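Local coordinates for peptidoglycan N-acetylglucosamine deacetylase (Bacillus cereus, PDB 5O6Y), which catalyses the zinc-dependent removal of acetyl groups from N-acetylglucosamine residues in peptidoglycan, and also acts on soluble chitin substrates and N-acetylchitooligomers, at residues E34-I39 / Q172-G177; A50-L55 / E72-G77; M137-S142 / G167-Q172. All coordinates share one frame; numbering follows the deposited sequence. Where two conformers were deposited one is given.

Interaction 1: residues E34-I39 / Q172-G177; sequences EFTPKI and QHSTPG. With 5YA (4-naphthalen-1-yl-~{N}-oxidanyl-benzamide), chain C.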
# COMPACT_ATOMS: atom_id res chain seq x y z
N GLU B 34 -11.87 9.63 -8.56
CA GLU B 34 -11.10 10.37 -9.55
C GLU B 34 -9.76 9.72 -9.86
O GLU B 34 -9.48 9.39 -11.02
CB GLU B 34 -10.89 11.82 -9.09
CG GLU B 34 -10.25 12.72 -10.14
CD GLU B 34 -10.04 14.14 -9.65
OE1 GLU B 34 -9.39 14.92 -10.37
OE2 GLU B 34 -10.53 14.46 -8.55
N PHE B 35 -8.92 9.52 -8.85
CA PHE B 35 -7.54 9.11 -9.08
C PHE B 35 -7.38 7.59 -9.18
O PHE B 35 -6.62 7.11 -10.02
CB PHE B 35 -6.63 9.66 -7.99
CG PHE B 35 -6.68 11.15 -7.87
CD1 PHE B 35 -6.14 11.95 -8.86
CD2 PHE B 35 -7.28 11.76 -6.78
CE1 PHE B 35 -6.18 13.33 -8.76
CE2 PHE B 35 -7.32 13.13 -6.68
CZ PHE B 35 -6.78 13.92 -7.67
N THR B 36 -8.06 6.84 -8.32
CA THR B 36 -7.92 5.39 -8.35
C THR B 36 -8.26 4.78 -9.71
O THR B 36 -7.51 3.90 -10.16
CB THR B 36 -8.77 4.75 -7.24
OG1 THR B 36 -8.58 5.48 -6.02
CG2 THR B 36 -8.36 3.30 -7.02
N PRO B 37 -9.34 5.18 -10.41
CA PRO B 37 -9.55 4.63 -11.76
C PRO B 37 -8.45 5.01 -12.74
O PRO B 37 -8.06 4.19 -13.58
CB PRO B 37 -10.91 5.22 -12.17
CG PRO B 37 -11.58 5.56 -10.89
CD PRO B 37 -10.48 6.01 -9.98
N LYS B 38 -7.94 6.25 -12.66
CA LYS B 38 -6.85 6.66 -13.55
C LYS B 38 -5.59 5.84 -13.30
O LYS B 38 -4.86 5.51 -14.23
CB LYS B 38 -6.57 8.15 -13.39
CG LYS B 38 -7.68 9.06 -13.89
CD LYS B 38 -7.34 10.52 -13.66
CE LYS B 38 -8.35 11.44 -14.32
NZ LYS B 38 -8.01 12.87 -14.13
N ILE B 39 -5.32 5.53 -12.03
CA ILE B 39 -4.16 4.71 -11.70
C ILE B 39 -4.31 3.31 -12.27
O ILE B 39 -3.39 2.76 -12.89
CB ILE B 39 -3.95 4.67 -10.17
CG1 ILE B 39 -3.58 6.06 -9.65
CG2 ILE B 39 -2.90 3.63 -9.79
CD1 ILE B 39 -3.80 6.23 -8.17
N GLN B 172 2.52 5.83 -2.74
CA GLN B 172 1.73 6.86 -3.40
C GLN B 172 0.33 6.87 -2.79
O GLN B 172 -0.02 6.01 -1.99
CB GLN B 172 1.67 6.64 -4.92
CG GLN B 172 3.01 6.85 -5.61
CD GLN B 172 2.94 6.60 -7.11
OE1 GLN B 172 3.12 5.48 -7.57
NE2 GLN B 172 2.69 7.66 -7.87
N HIS B 173 -0.47 7.86 -3.18
CA HIS B 173 -1.78 8.05 -2.58
C HIS B 173 -2.85 8.18 -3.65
O HIS B 173 -2.61 8.70 -4.75
CB HIS B 173 -1.81 9.30 -1.68
CG HIS B 173 -0.97 9.17 -0.45
ND1 HIS B 173 0.32 9.65 -0.37
CD2 HIS B 173 -1.23 8.61 0.76
CE1 HIS B 173 0.81 9.40 0.82
NE2 HIS B 173 -0.11 8.76 1.53
N SER B 174 -4.04 7.69 -3.32
CA SER B 174 -5.27 7.90 -4.09
C SER B 174 -6.35 8.44 -3.18
O SER B 174 -7.49 7.97 -3.15
CB SER B 174 -5.71 6.60 -4.76
OG SER B 174 -5.79 5.54 -3.83
N THR B 175 -5.99 9.46 -2.39
CA THR B 175 -6.90 10.04 -1.43
C THR B 175 -8.03 10.78 -2.15
O THR B 175 -7.78 11.50 -3.13
CB THR B 175 -6.16 11.01 -0.51
OG1 THR B 175 -4.88 10.46 -0.16
CG2 THR B 175 -6.95 11.28 0.76
N PRO B 176 -9.27 10.63 -1.70
CA PRO B 176 -10.37 11.42 -2.28
C PRO B 176 -10.13 12.91 -2.07
O PRO B 176 -9.89 13.37 -0.95
CB PRO B 176 -11.60 10.93 -1.52
CG PRO B 176 -11.23 9.58 -1.00
CD PRO B 176 -9.76 9.65 -0.72
N GLY B 177 -10.19 13.66 -3.17
CA GLY B 177 -9.98 15.09 -3.09
C GLY B 177 -8.55 15.55 -2.89
O GLY B 177 -8.34 16.73 -2.60
C1 5YA C . 6.39 11.66 5.62
C2 5YA C . 5.28 10.91 5.24
C3 5YA C . 4.13 10.90 6.04
C4 5YA C . 4.09 11.66 7.24
C5 5YA C . 5.23 12.42 7.62
C6 5YA C . 6.39 12.42 6.79
C7 5YA C . 2.93 11.66 8.07
C8 5YA C . 2.92 12.41 9.25
O1 5YA C . -0.33 6.63 3.98
C9 5YA C . 4.04 13.17 9.62
C10 5YA C . 5.19 13.18 8.83
C11 5YA C . 2.95 10.09 5.63
C12 5YA C . 2.87 8.76 6.00
C13 5YA C . 1.77 8.00 5.63
N1 5YA C . -1.66 8.26 4.71
C14 5YA C . 0.75 8.58 4.89
C15 5YA C . 0.83 9.91 4.53
C16 5YA C . 1.92 10.67 4.90
C17 5YA C . -0.46 7.74 4.49
O2 5YA C . -2.82 7.55 4.37
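Ser174 overlaps the side chain of Thr36 at the first turn of helix 35-45, its CB lying 3.3 Å from Thr36 OG1. The two hydroxyls do not bond to each other. Thr36 OG1 is hydrogen-bonded to Asp32 OD1, while Ser174 OG, set between its own backbone N and carbonyl carbon (chi1 52°), is hydrogen-bonded to Asp28 O. With both polar ends engaged, the contact is mainly packing. One turn further along the helix, the CD1 methyl of Ile39 reaches Ser174 CB at 3.9 Å, so the small serine is touched by two successive turns. Phe35 meets the following residue differently: Thr175 O sits near the plane of the ring at its edge, 3.7 Å from CD2, and one face of the same ring carries the carboxylate carbon of Glu34. The CB of Thr175 is directed away from the helix, as is that of His173. Thr175 OG1 is hydrogen-bonded to Asp29 OD2, on a residue that binds the zinc ion. His173 NE2 comes within 3.2 Å of the hydroxamate carbon C17 of 5YA, which meets the imidazole at the edge, and its ND1 is hydrogen-bonded to Asp147 OD1. The end of strand 169-173 thus carries His173, the predicted proton donor, toward the ligand, while the residues just after it pack on helix 35-45. Such placing of functional residues where barrel strands end in loops is characteristic of the NodB-type polysaccharide deacetylases, whose fold is a distorted beta/alpha barrel.

Interaction 2: residues A50-L55 / E72-G77; sequences ATFFLL and EGHVIG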
# COMPACT_ATOMS: atom_id res chain seq x y z
N ALA B 50 -0.13 -3.90 -8.63
CA ALA B 50 0.27 -3.14 -7.45
C ALA B 50 -0.55 -3.60 -6.25
O ALA B 50 -1.38 -4.51 -6.35
CB ALA B 50 0.12 -1.64 -7.68
N THR B 51 -0.29 -2.97 -5.11
CA THR B 51 -0.99 -3.25 -3.86
C THR B 51 -1.65 -1.97 -3.38
O THR B 51 -0.99 -0.93 -3.27
CB THR B 51 -0.03 -3.79 -2.80
OG1 THR B 51 0.62 -4.96 -3.29
CG2 THR B 51 -0.79 -4.13 -1.52
N PHE B 52 -2.95 -2.04 -3.09
CA PHE B 52 -3.72 -0.89 -2.65
C PHE B 52 -4.11 -1.07 -1.19
O PHE B 52 -4.73 -2.08 -0.83
CB PHE B 52 -4.97 -0.71 -3.53
CG PHE B 52 -4.66 -0.38 -4.96
CD1 PHE B 52 -4.76 0.92 -5.42
CD2 PHE B 52 -4.28 -1.37 -5.85
CE1 PHE B 52 -4.48 1.23 -6.74
CE2 PHE B 52 -4.00 -1.07 -7.17
CZ PHE B 52 -4.10 0.23 -7.61
N PHE B 53 -3.75 -0.10 -0.36
CA PHE B 53 -4.15 -0.09 1.05
C PHE B 53 -5.41 0.76 1.17
O PHE B 53 -5.36 1.99 1.09
CB PHE B 53 -3.03 0.44 1.93
CG PHE B 53 -1.91 -0.55 2.14
CD1 PHE B 53 -0.75 -0.47 1.40
CD2 PHE B 53 -2.05 -1.58 3.06
CE1 PHE B 53 0.27 -1.39 1.58
CE2 PHE B 53 -1.03 -2.50 3.25
CZ PHE B 53 0.13 -2.40 2.51
N LEU B 54 -6.55 0.09 1.36
CA LEU B 54 -7.86 0.71 1.26
C LEU B 54 -8.40 1.09 2.63
O LEU B 54 -8.33 0.30 3.58
CB LEU B 54 -8.84 -0.22 0.55
CG LEU B 54 -9.04 -0.07 -0.96
CD1 LEU B 54 -7.80 0.47 -1.65
CD2 LEU B 54 -9.48 -1.39 -1.58
N LEU B 55 -8.94 2.30 2.73
CA LEU B 55 -9.66 2.72 3.92
C LEU B 55 -11.05 2.09 3.93
O LEU B 55 -11.72 2.00 2.89
CB LEU B 55 -9.78 4.24 3.98
CG LEU B 55 -8.55 4.98 4.50
CD1 LEU B 55 -8.69 6.48 4.28
CD2 LEU B 55 -8.36 4.67 5.97
N GLU B 72 -8.83 -6.88 -11.53
CA GLU B 72 -7.76 -6.60 -12.47
C GLU B 72 -6.39 -7.05 -11.97
O GLU B 72 -5.37 -6.57 -12.48
CB GLU B 72 -7.74 -5.11 -12.81
CG GLU B 72 -8.99 -4.64 -13.54
CD GLU B 72 -8.88 -3.21 -14.04
OE1 GLU B 72 -9.53 -2.88 -15.06
OE2 GLU B 72 -8.15 -2.41 -13.42
N GLY B 73 -6.35 -7.96 -11.00
CA GLY B 73 -5.12 -8.64 -10.63
C GLY B 73 -4.30 -8.01 -9.53
O GLY B 73 -3.21 -8.51 -9.23
N HIS B 74 -4.78 -6.94 -8.90
CA HIS B 74 -4.03 -6.29 -7.84
C HIS B 74 -4.36 -6.90 -6.48
O HIS B 74 -5.27 -7.71 -6.34
CB HIS B 74 -4.31 -4.78 -7.84
CG HIS B 74 -4.16 -4.14 -9.18
ND1 HIS B 74 -2.96 -4.09 -9.85
CD2 HIS B 74 -5.07 -3.53 -9.98
CE1 HIS B 74 -3.13 -3.47 -11.00
NE2 HIS B 74 -4.40 -3.12 -11.11
N VAL B 75 -3.59 -6.50 -5.47
CA VAL B 75 -3.74 -6.99 -4.11
C VAL B 75 -4.28 -5.87 -3.24
O VAL B 75 -3.91 -4.70 -3.42
CB VAL B 75 -2.40 -7.53 -3.56
CG1 VAL B 75 -2.50 -7.85 -2.08
CG2 VAL B 75 -1.98 -8.77 -4.34
N ILE B 76 -5.16 -6.22 -2.30
CA ILE B 76 -5.81 -5.27 -1.41
C ILE B 76 -5.25 -5.44 -0.01
O ILE B 76 -5.11 -6.57 0.48
CB ILE B 76 -7.34 -5.45 -1.43
CG1 ILE B 76 -7.92 -4.98 -2.76
CG2 ILE B 76 -7.99 -4.72 -0.25
CD1 ILE B 76 -9.41 -5.16 -2.89
N GLY B 77 -4.93 -4.32 0.64
CA GLY B 77 -4.47 -4.33 2.01
C GLY B 77 -5.37 -3.54 2.94
O GLY B 77 -6.11 -2.66 2.50
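The imidazole of His74 is held on both faces and at one edge: Phe52 CE2 stands 3.6 Å above one face and Glu72 O lies over the opposite one, both displaced toward the rim, and Ala50 N approaches the edge. The aromatic pair is T-shaped, the rim of Phe52 directed at the His74 face with the planes at 64°. At the edge, Ala50 N donates to His74 ND1 over 3.1 Å, from a position tilted 24° out of the ring plane, so ND1 acts as acceptor. A side chain thus opens a series of bonds that the backbone continues. Val75 N bonds to Ala50 O, Phe52 N to Val75 O (2.8 Å), Gly77 N to Phe52 O (2.7 Å) and Leu54 N to Gly77 O, a regular parallel pairing. On one side of the strands Thr51 and Val75 lie alongside each other, and Phe53 follows, its CD2 3.8 Å from Gly77 CA; glycine, lacking a side chain, lets the ring settle close to the backbone. On the face of Phe52 and Ile76, Leu54 CD2 reaches Ile76 CG2 at 3.9 Å. Helices 56-61 and 63-71 link the two strands, making a beta-alpha-beta crossover. Phe52, His74 and Ile76 pack against helix 63-71, with helix 35-45 reaching Phe52 and His74 and helix 91-109 reaching Leu54 and Ile76, and strand 51-54 pairs along its other edge with strand 22-28.

Interaction 3: residues M137-S142 / G167-Q172; sequences MIVQWS and GSVILQ. With 5YA (4-naphthalen-1-yl-~{N}-oxidanyl-benzamide), chain C.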
# COMPACT_ATOMS: atom_id res chain seq x y z
N MET B 137 0.60 -9.16 8.39
CA MET B 137 1.93 -8.61 8.16
C MET B 137 1.80 -7.12 7.89
O MET B 137 0.94 -6.70 7.12
CB MET B 137 2.65 -9.30 6.99
CG MET B 137 4.09 -8.82 6.82
SD MET B 137 5.07 -9.78 5.65
CE MET B 137 6.66 -8.98 5.83
N ILE B 138 2.65 -6.33 8.54
CA ILE B 138 2.65 -4.88 8.40
C ILE B 138 3.83 -4.48 7.53
O ILE B 138 4.97 -4.89 7.78
CB ILE B 138 2.70 -4.18 9.76
CG1 ILE B 138 1.34 -4.22 10.46
CG2 ILE B 138 3.14 -2.73 9.60
CD1 ILE B 138 1.01 -5.55 11.09
N VAL B 139 3.56 -3.68 6.50
CA VAL B 139 4.58 -3.20 5.59
C VAL B 139 4.52 -1.69 5.57
O VAL B 139 3.47 -1.11 5.26
CB VAL B 139 4.40 -3.78 4.17
CG1 VAL B 139 5.48 -3.23 3.24
CG2 VAL B 139 4.44 -5.29 4.21
N GLN B 140 5.64 -1.04 5.91
CA GLN B 140 5.76 0.40 5.76
C GLN B 140 6.17 0.72 4.33
O GLN B 140 5.55 0.21 3.39
CB GLN B 140 6.78 0.96 6.76
CG GLN B 140 6.51 0.59 8.22
CD GLN B 140 5.41 1.42 8.87
OE1 GLN B 140 4.69 2.16 8.20
NE2 GLN B 140 5.29 1.31 10.19
N TRP B 141 7.21 1.53 4.15
CA TRP B 141 7.66 1.88 2.82
C TRP B 141 9.12 2.33 2.89
O TRP B 141 9.61 2.72 3.95
CB TRP B 141 6.79 2.97 2.19
CG TRP B 141 6.82 4.27 2.94
CD1 TRP B 141 7.64 5.34 2.70
CD2 TRP B 141 6.00 4.64 4.05
NE1 TRP B 141 7.38 6.35 3.59
CE2 TRP B 141 6.37 5.95 4.43
CE3 TRP B 141 4.98 4.00 4.76
CZ2 TRP B 141 5.76 6.62 5.49
CZ3 TRP B 141 4.37 4.67 5.81
CH2 TRP B 141 4.77 5.96 6.17
N SER B 142 9.79 2.27 1.74
CA SER B 142 11.19 2.67 1.63
C SER B 142 11.41 3.89 0.75
O SER B 142 12.48 4.50 0.84
CB SER B 142 12.04 1.51 1.09
OG SER B 142 12.47 0.67 2.14
N GLY B 167 14.11 -4.24 -4.03
CA GLY B 167 13.33 -4.43 -2.82
C GLY B 167 12.59 -3.21 -2.33
O GLY B 167 11.97 -3.27 -1.26
N SER B 168 12.62 -2.11 -3.07
CA SER B 168 11.98 -0.88 -2.62
C SER B 168 10.47 -1.02 -2.57
O SER B 168 9.85 -1.72 -3.39
CB SER B 168 12.36 0.29 -3.54
OG SER B 168 13.71 0.68 -3.33
N VAL B 169 9.87 -0.35 -1.59
CA VAL B 169 8.42 -0.27 -1.44
C VAL B 169 8.04 1.20 -1.60
O VAL B 169 8.34 2.02 -0.71
CB VAL B 169 7.95 -0.82 -0.09
CG1 VAL B 169 6.44 -0.66 0.05
CG2 VAL B 169 8.35 -2.28 0.05
N ILE B 170 7.41 1.53 -2.71
CA ILE B 170 7.12 2.92 -3.06
C ILE B 170 5.72 3.28 -2.58
O ILE B 170 4.78 2.49 -2.75
CB ILE B 170 7.28 3.14 -4.58
CG1 ILE B 170 8.63 2.58 -5.05
CG2 ILE B 170 7.17 4.61 -4.92
CD1 ILE B 170 8.81 2.58 -6.55
N LEU B 171 5.58 4.46 -1.99
CA LEU B 171 4.33 4.92 -1.41
C LEU B 171 3.74 6.04 -2.25
O LEU B 171 4.38 7.08 -2.45
CB LEU B 171 4.54 5.40 0.03
CG LEU B 171 3.37 6.15 0.67
CD1 LEU B 171 2.14 5.27 0.80
CD2 LEU B 171 3.77 6.72 2.03
N GLN B 172 2.52 5.83 -2.74
CA GLN B 172 1.73 6.86 -3.40
C GLN B 172 0.33 6.87 -2.79
O GLN B 172 -0.02 6.01 -1.99
CB GLN B 172 1.67 6.64 -4.92
CG GLN B 172 3.01 6.85 -5.61
CD GLN B 172 2.94 6.60 -7.11
OE1 GLN B 172 3.12 5.48 -7.57
NE2 GLN B 172 2.69 7.66 -7.87
C1 5YA C . 6.39 11.66 5.62
C2 5YA C . 5.28 10.91 5.24
C3 5YA C . 4.13 10.90 6.04
C4 5YA C . 4.09 11.66 7.24
C5 5YA C . 5.23 12.42 7.62
C6 5YA C . 6.39 12.42 6.79
C7 5YA C . 2.93 11.66 8.07
C8 5YA C . 2.92 12.41 9.25
O1 5YA C . -0.33 6.63 3.98
C9 5YA C . 4.04 13.17 9.62
C10 5YA C . 5.19 13.18 8.83
C11 5YA C . 2.95 10.09 5.63
C12 5YA C . 2.87 8.76 6.00
C13 5YA C . 1.77 8.00 5.63
N1 5YA C . -1.66 8.26 4.71
C14 5YA C . 0.75 8.58 4.89
C15 5YA C . 0.83 9.91 4.53
C16 5YA C . 1.92 10.67 4.90
C17 5YA C . -0.46 7.74 4.49
O2 5YA C . -2.82 7.55 4.37
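Val139 makes the first touch, its CG1 methyl meeting Val169 CG1 at 4.2 Å where strand 137-139 ends. Gln140 contributes through its backbone, Gln140 O lying 3.6 Å from Val169 CG1; its CB points away from 167-172, and NE2 is hydrogen-bonded to Gly121 O. Trp141, Val169 and Leu171 share most of the contact. Trp141 CB rests 3.4 Å from Val169 O, and with CG lodged between backbone N and carbonyl carbon (chi1 63°) the indole turns one face to Leu171, whose CD2 makes a CH-pi contact with the five-membered ring, 3.7 Å from its centroid and 15° off the normal. The six-membered end of the indole touches the ligand: Trp141 CH2 is 3.4 Å from C12 of 5YA, approached obliquely. Trp141 NE1 has a weak hydrogen bond to Asp144 OD1. Ser142 closes the segment with the one hydrogen bond between the two, Ser142 N to Val169 O at 2.9 Å. The chemistry is largely apolar, with a single polar tie beside the indole; it implies a tryptophan seated by a methyl over its face and by a pinned backbone next to it, consistent with a hydrophobic wall for the ligand pocket.

Overall arrangement
Strand 169-173 joins interactions 1 and 3, which share Gln172 although their centres are about 18 Å apart: its early residues pack on 137-142, its end leads to the loop against helix 35-45. Both reach 5YA, through His173 and Trp141 respectively. Interaction 2, its centre about 12 Å from that of interaction 1, touches it where Ile39 CG2 packs on Phe52 CE1 at 4.2 Å. Interactions 2 and 3 do not touch, their nearest atoms being about 5 Å apart, yet Phe53 and Leu171 each approach the side chain of Asp28, the predicted proton acceptor. All three thus lie around one active site, the side chains of His173 and Leu171 about 5 and 7 Å from the zinc ion.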